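Local coordinates for ubiquitin domain-containing protein DSK2,putative (Plasmodium falciparum, PDB 6JL3) that probably acts as a ubiquitin shuttle factor whose ubiquitin-like domain binds proteasomal receptors, at residues 38-50 with 63-76. Numbering follows the deposited sequence.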
loop_
_atom_site.group_PDB
_atom_site.type_symbol
_atom_site.label_atom_id
_atom_site.label_comp_id
_atom_site.label_asym_id
_atom_site.label_seq_id
_atom_site.Cartn_x
_atom_site.Cartn_y
_atom_site.Cartn_z
ATOM N N VAL A 38 -10.974 0.219 0.257
ATOM C CA VAL A 38 -11.457 -1.087 0.687
ATOM C C VAL A 38 -11.849 -0.995 2.154
ATOM O O VAL A 38 -11.419 -0.100 2.884
ATOM C CB VAL A 38 -10.415 -2.212 0.479
ATOM C CG1 VAL A 38 -10.082 -2.351 -0.994
ATOM C CG2 VAL A 38 -9.149 -1.976 1.300
ATOM N N ASP A 39 -12.667 -1.955 2.586
ATOM C CA ASP A 39 -13.246 -1.940 3.928
ATOM C C ASP A 39 -12.329 -2.629 4.937
ATOM O O ASP A 39 -12.697 -3.609 5.589
ATOM C CB ASP A 39 -14.624 -2.593 3.893
ATOM C CG ASP A 39 -15.369 -2.485 5.207
ATOM O OD1 ASP A 39 -15.185 -1.488 5.932
ATOM O OD2 ASP A 39 -16.151 -3.413 5.504
ATOM N N ILE A 40 -11.107 -2.099 5.063
ATOM C CA ILE A 40 -10.171 -2.513 6.095
ATOM C C ILE A 40 -9.657 -1.244 6.759
ATOM O O ILE A 40 -9.018 -0.417 6.097
ATOM C CB ILE A 40 -8.993 -3.332 5.545
ATOM C CG1 ILE A 40 -9.478 -4.512 4.703
ATOM C CG2 ILE A 40 -8.124 -3.833 6.701
ATOM C CD1 ILE A 40 -8.348 -5.301 4.057
ATOM N N PRO A 41 -9.900 -1.031 8.052
ATOM C CA PRO A 41 -9.421 0.193 8.700
ATOM C C PRO A 41 -7.907 0.181 8.824
ATOM O O PRO A 41 -7.257 -0.867 8.839
ATOM C CB PRO A 41 -10.087 0.161 10.078
ATOM C CG PRO A 41 -10.313 -1.290 10.346
ATOM C CD PRO A 41 -10.579 -1.934 9.002
ATOM N N VAL A 42 -7.345 1.386 8.933
ATOM C CA VAL A 42 -5.893 1.548 8.884
ATOM C C VAL A 42 -5.204 0.626 9.879
ATOM O O VAL A 42 -4.204 -0.027 9.561
ATOM C CB VAL A 42 -5.527 3.021 9.127
ATOM C CG1 VAL A 42 -4.062 3.161 9.486
ATOM C CG2 VAL A 42 -5.888 3.841 7.905
ATOM N N GLU A 43 -5.712 0.579 11.105
ATOM C CA GLU A 43 -5.035 -0.150 12.169
ATOM C C GLU A 43 -5.048 -1.659 11.955
ATOM O O GLU A 43 -4.217 -2.357 12.544
ATOM C CB GLU A 43 -5.649 0.240 13.514
ATOM C CG GLU A 43 -5.493 1.728 13.853
ATOM C CD GLU A 43 -6.586 2.624 13.271
ATOM O OE1 GLU A 43 -6.539 3.842 13.535
ATOM O OE2 GLU A 43 -7.485 2.128 12.555
ATOM N N ALA A 44 -5.951 -2.179 11.122
ATOM C CA ALA A 44 -5.994 -3.609 10.831
ATOM C C ALA A 44 -5.214 -3.987 9.581
ATOM O O ALA A 44 -5.065 -5.180 9.296
ATOM C CB ALA A 44 -7.440 -4.076 10.653
ATOM N N GLN A 45 -4.730 -3.009 8.822
ATOM C CA GLN A 45 -4.066 -3.293 7.565
ATOM C C GLN A 45 -2.620 -3.705 7.765
ATOM O O GLN A 45 -1.887 -3.108 8.566
ATOM C CB GLN A 45 -4.041 -2.048 6.696
ATOM C CG GLN A 45 -5.357 -1.612 6.155
ATOM C CD GLN A 45 -5.235 -0.370 5.305
ATOM O OE1 GLN A 45 -4.181 -0.091 4.726
ATOM N NE2 GLN A 45 -6.311 0.400 5.232
ATOM N N ARG A 46 -2.189 -4.681 6.973
ATOM C CA ARG A 46 -0.771 -5.001 6.830
ATOM C C ARG A 46 -0.460 -4.969 5.340
ATOM O O ARG A 46 -1.092 -5.695 4.554
ATOM C CB ARG A 46 -0.459 -6.377 7.431
ATOM C CG ARG A 46 -0.842 -6.515 8.904
ATOM C CD ARG A 46 -0.014 -5.604 9.810
ATOM N NE ARG A 46 -0.372 -5.760 11.219
ATOM C CZ ARG A 46 -1.257 -5.008 11.861
ATOM N NH1 ARG A 46 -1.891 -4.029 11.233
ATOM N NH2 ARG A 46 -1.510 -5.232 13.143
ATOM N N ILE A 47 0.462 -4.089 4.941
ATOM C CA ILE A 47 0.891 -3.986 3.551
ATOM C C ILE A 47 2.144 -4.829 3.371
ATOM O O ILE A 47 3.153 -4.627 4.072
ATOM C CB ILE A 47 1.109 -2.526 3.129
ATOM C CG1 ILE A 47 -0.200 -1.740 3.243
ATOM C CG2 ILE A 47 1.668 -2.487 1.709
ATOM C CD1 ILE A 47 -0.091 -0.269 2.882
ATOM N N ILE A 48 2.077 -5.779 2.436
ATOM C CA ILE A 48 3.135 -6.753 2.193
ATOM C C ILE A 48 3.771 -6.430 0.848
ATOM O O ILE A 48 3.080 -6.360 -0.172
ATOM C CB ILE A 48 2.588 -8.196 2.183
ATOM C CG1 ILE A 48 1.648 -8.445 3.372
ATOM C CG2 ILE A 48 3.756 -9.185 2.069
ATOM C CD1 ILE A 48 2.234 -8.239 4.723
ATOM N N PHE A 49 5.089 -6.262 0.847
ATOM C CA PHE A 49 5.832 -5.869 -0.348
ATOM C C PHE A 49 7.274 -6.304 -0.153
ATOM O O PHE A 49 7.836 -6.129 0.937
ATOM C CB PHE A 49 5.739 -4.351 -0.524
ATOM C CG PHE A 49 6.479 -3.805 -1.718
ATOM C CD1 PHE A 49 6.122 -4.150 -3.017
ATOM C CD2 PHE A 49 7.505 -2.890 -1.543
ATOM C CE1 PHE A 49 6.801 -3.615 -4.104
ATOM C CE2 PHE A 49 8.178 -2.350 -2.618
ATOM C CZ PHE A 49 7.828 -2.714 -3.899
ATOM N N LYS A 50 7.848 -6.919 -1.186
ATOM C CA LYS A 50 9.240 -7.382 -1.132
ATOM C C LYS A 50 9.500 -8.259 0.092
ATOM O O LYS A 50 10.554 -8.184 0.736
ATOM C CB LYS A 50 10.224 -6.211 -1.218
ATOM C CG LYS A 50 10.212 -5.540 -2.581
ATOM C CD LYS A 50 11.256 -4.441 -2.661
ATOM C CE LYS A 50 11.392 -3.890 -4.070
ATOM N NZ LYS A 50 12.410 -2.796 -4.119
ATOM N N TYR A 63 11.821 1.604 0.338
ATOM C CA TYR A 63 11.599 0.247 -0.130
ATOM C C TYR A 63 11.715 0.116 -1.644
ATOM O O TYR A 63 11.477 -0.972 -2.184
ATOM C CB TYR A 63 10.215 -0.198 0.321
ATOM C CG TYR A 63 10.040 -0.271 1.815
ATOM C CD1 TYR A 63 10.642 -1.285 2.550
ATOM C CD2 TYR A 63 9.236 0.639 2.490
ATOM C CE1 TYR A 63 10.449 -1.385 3.912
ATOM C CE2 TYR A 63 9.039 0.543 3.855
ATOM C CZ TYR A 63 9.653 -0.472 4.558
ATOM O OH TYR A 63 9.461 -0.585 5.921
ATOM N N GLY A 64 12.079 1.191 -2.338
ATOM C CA GLY A 64 12.251 1.129 -3.773
ATOM C C GLY A 64 10.977 0.923 -4.560
ATOM O O GLY A 64 11.014 0.282 -5.613
ATOM N N VAL A 65 9.852 1.466 -4.089
ATOM C CA VAL A 65 8.593 1.307 -4.806
ATOM C C VAL A 65 8.727 1.916 -6.190
ATOM O O VAL A 65 9.325 2.985 -6.368
ATOM C CB VAL A 65 7.451 1.955 -4.007
ATOM C CG1 VAL A 65 7.647 3.451 -3.935
ATOM C CG2 VAL A 65 6.096 1.625 -4.626
ATOM N N ALA A 66 8.165 1.238 -7.181
ATOM C CA ALA A 66 8.294 1.645 -8.573
ATOM C C ALA A 66 6.936 1.613 -9.260
ATOM O O ALA A 66 6.047 0.842 -8.890
ATOM C CB ALA A 66 9.253 0.721 -9.330
ATOM N N ASP A 67 6.803 2.455 -10.279
ATOM C CA ASP A 67 5.582 2.564 -11.071
ATOM C C ASP A 67 5.187 1.214 -11.646
ATOM O O ASP A 67 5.966 0.577 -12.364
ATOM C CB ASP A 67 5.859 3.565 -12.195
ATOM C CG ASP A 67 4.616 4.055 -12.903
ATOM O OD1 ASP A 67 3.495 3.714 -12.499
ATOM O OD2 ASP A 67 4.783 4.791 -13.889
ATOM N N GLY A 68 3.978 0.776 -11.309
ATOM C CA GLY A 68 3.449 -0.492 -11.770
ATOM C C GLY A 68 3.569 -1.627 -10.777
ATOM O O GLY A 68 3.013 -2.701 -11.029
ATOM N N ASN A 69 4.273 -1.428 -9.665
ATOM C CA ASN A 69 4.420 -2.490 -8.681
ATOM C C ASN A 69 3.062 -2.898 -8.114
ATOM O O ASN A 69 2.125 -2.096 -8.037
ATOM C CB ASN A 69 5.309 -2.041 -7.507
ATOM C CG ASN A 69 6.819 -2.043 -7.806
ATOM O OD1 ASN A 69 7.594 -1.495 -7.016
ATOM N ND2 ASN A 69 7.236 -2.650 -8.911
ATOM N N THR A 70 2.985 -4.151 -7.678
ATOM C CA THR A 70 1.837 -4.685 -6.965
ATOM C C THR A 70 2.250 -5.014 -5.536
ATOM O O THR A 70 3.329 -5.557 -5.297
ATOM C CB THR A 70 1.289 -5.941 -7.660
ATOM O OG1 THR A 70 0.860 -5.599 -8.985
ATOM C CG2 THR A 70 0.118 -6.535 -6.888
ATOM N N MET A 71 1.399 -4.647 -4.590
ATOM C CA MET A 71 1.543 -5.003 -3.191
ATOM C C MET A 71 0.329 -5.822 -2.779
ATOM O O MET A 71 -0.708 -5.816 -3.448
ATOM C CB MET A 71 1.615 -3.749 -2.320
ATOM C CG MET A 71 2.708 -2.783 -2.732
ATOM S SD MET A 71 2.939 -1.473 -1.523
ATOM C CE MET A 71 4.266 -0.533 -2.265
ATOM N N HIS A 72 0.459 -6.536 -1.669
ATOM C CA HIS A 72 -0.671 -7.230 -1.083
ATOM C C HIS A 72 -1.128 -6.498 0.163
ATOM O O HIS A 72 -0.319 -5.951 0.915
ATOM C CB HIS A 72 -0.337 -8.676 -0.740
ATOM C CG HIS A 72 -0.209 -9.552 -1.935
ATOM N ND1 HIS A 72 0.895 -9.529 -2.758
ATOM C CD2 HIS A 72 -1.052 -10.471 -2.462
ATOM C CE1 HIS A 72 0.735 -10.404 -3.732
ATOM N NE2 HIS A 72 -0.440 -10.990 -3.577
ATOM N N LEU A 73 -2.429 -6.489 0.370
ATOM C CA LEU A 73 -3.043 -5.922 1.562
ATOM C C LEU A 73 -3.815 -7.029 2.263
ATOM O O LEU A 73 -4.713 -7.643 1.669
ATOM C CB LEU A 73 -3.965 -4.769 1.173
ATOM C CG LEU A 73 -4.665 -4.063 2.321
ATOM C CD1 LEU A 73 -3.671 -3.402 3.246
ATOM C CD2 LEU A 73 -5.638 -3.049 1.745
ATOM N N VAL A 74 -3.446 -7.298 3.512
ATOM C CA VAL A 74 -4.083 -8.325 4.320
ATOM C C VAL A 74 -4.498 -7.711 5.654
ATOM O O VAL A 74 -4.078 -6.609 6.018
ATOM C CB VAL A 74 -3.186 -9.569 4.524
ATOM C CG1 VAL A 74 -2.769 -10.144 3.172
ATOM C CG2 VAL A 74 -1.974 -9.253 5.378
ATOM N N ARG A 75 -5.353 -8.435 6.365
ATOM C CA ARG A 75 -5.807 -8.030 7.682
ATOM C C ARG A 75 -4.915 -8.634 8.755
ATOM O O ARG A 75 -4.448 -9.770 8.631
ATOM C CB ARG A 75 -7.218 -8.543 7.934
ATOM C CG ARG A 75 -8.337 -7.790 7.278
ATOM C CD ARG A 75 -9.677 -8.308 7.803
ATOM N NE ARG A 75 -10.773 -7.695 7.066
ATOM C CZ ARG A 75 -11.407 -6.591 7.441
ATOM N NH1 ARG A 75 -11.078 -5.973 8.568
ATOM N NH2 ARG A 75 -12.378 -6.106 6.684
ATOM N N SER A 76 -4.700 -7.869 9.823
ATOM C CA SER A 76 -4.025 -8.376 11.011
ATOM C C SER A 76 -4.684 -9.680 11.419
ATOM O O SER A 76 -5.891 -9.712 11.656
ATOM C CB SER A 76 -4.143 -7.375 12.153
ATOM O OG SER A 76 -5.488 -6.978 12.332
HETATM O O HOH W 1 3.540 -8.475 -1.903
HETATM O O HOH W 2 12.869 -1.744 -6.622
#
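Phe-49 lies against Met-71, Asn-69 and Tyr-63 at one end of the strands. Its CB sits 4.1 Å from Met-71 SD; chi1 of 179° sets CG anti to the backbone N and carries the ring alongside Met-71, CD1 against its CG. Met-71 CE covers one ring face near CD2, 4.0 Å from the centroid (CH-pi), with SD in oblique Met-aromatic contact; Lys-50 CG covers the opposite face. At the ring edge, CE2 meets Tyr-63 O, while CE1 and the tip CZ meet Asn-69 OD1, 3.4 Å from CZ. That OD1 accepts a hydrogen bond from Ala-66 N, within a type II turn. Extended Lys-50 ends in a 2.8 Å hydrogen bond from NZ to Tyr-63 O; a water joins NZ to Gly-64 O. Strands 45-49 and 70-75 run antiparallel in the ubiquitin beta-grasp fold, Arg-46 pairing with Val-74 and Ile-48 with His-72 through two backbone hydrogen bonds each. Ile-47 and Leu-73 share the face towards helix 27-35, where Leu-73 CD1 meets Ile-47 CG1 (3.8 Å) and Leu-73 CD2 meets Val-38 CG2 (3.7 Å) tip to tip. At the far end Arg-75 lays one guanidinium face on Ile-40 CG1, and NH2 makes a weak, bent hydrogen bond (115°) to Asp-39 O.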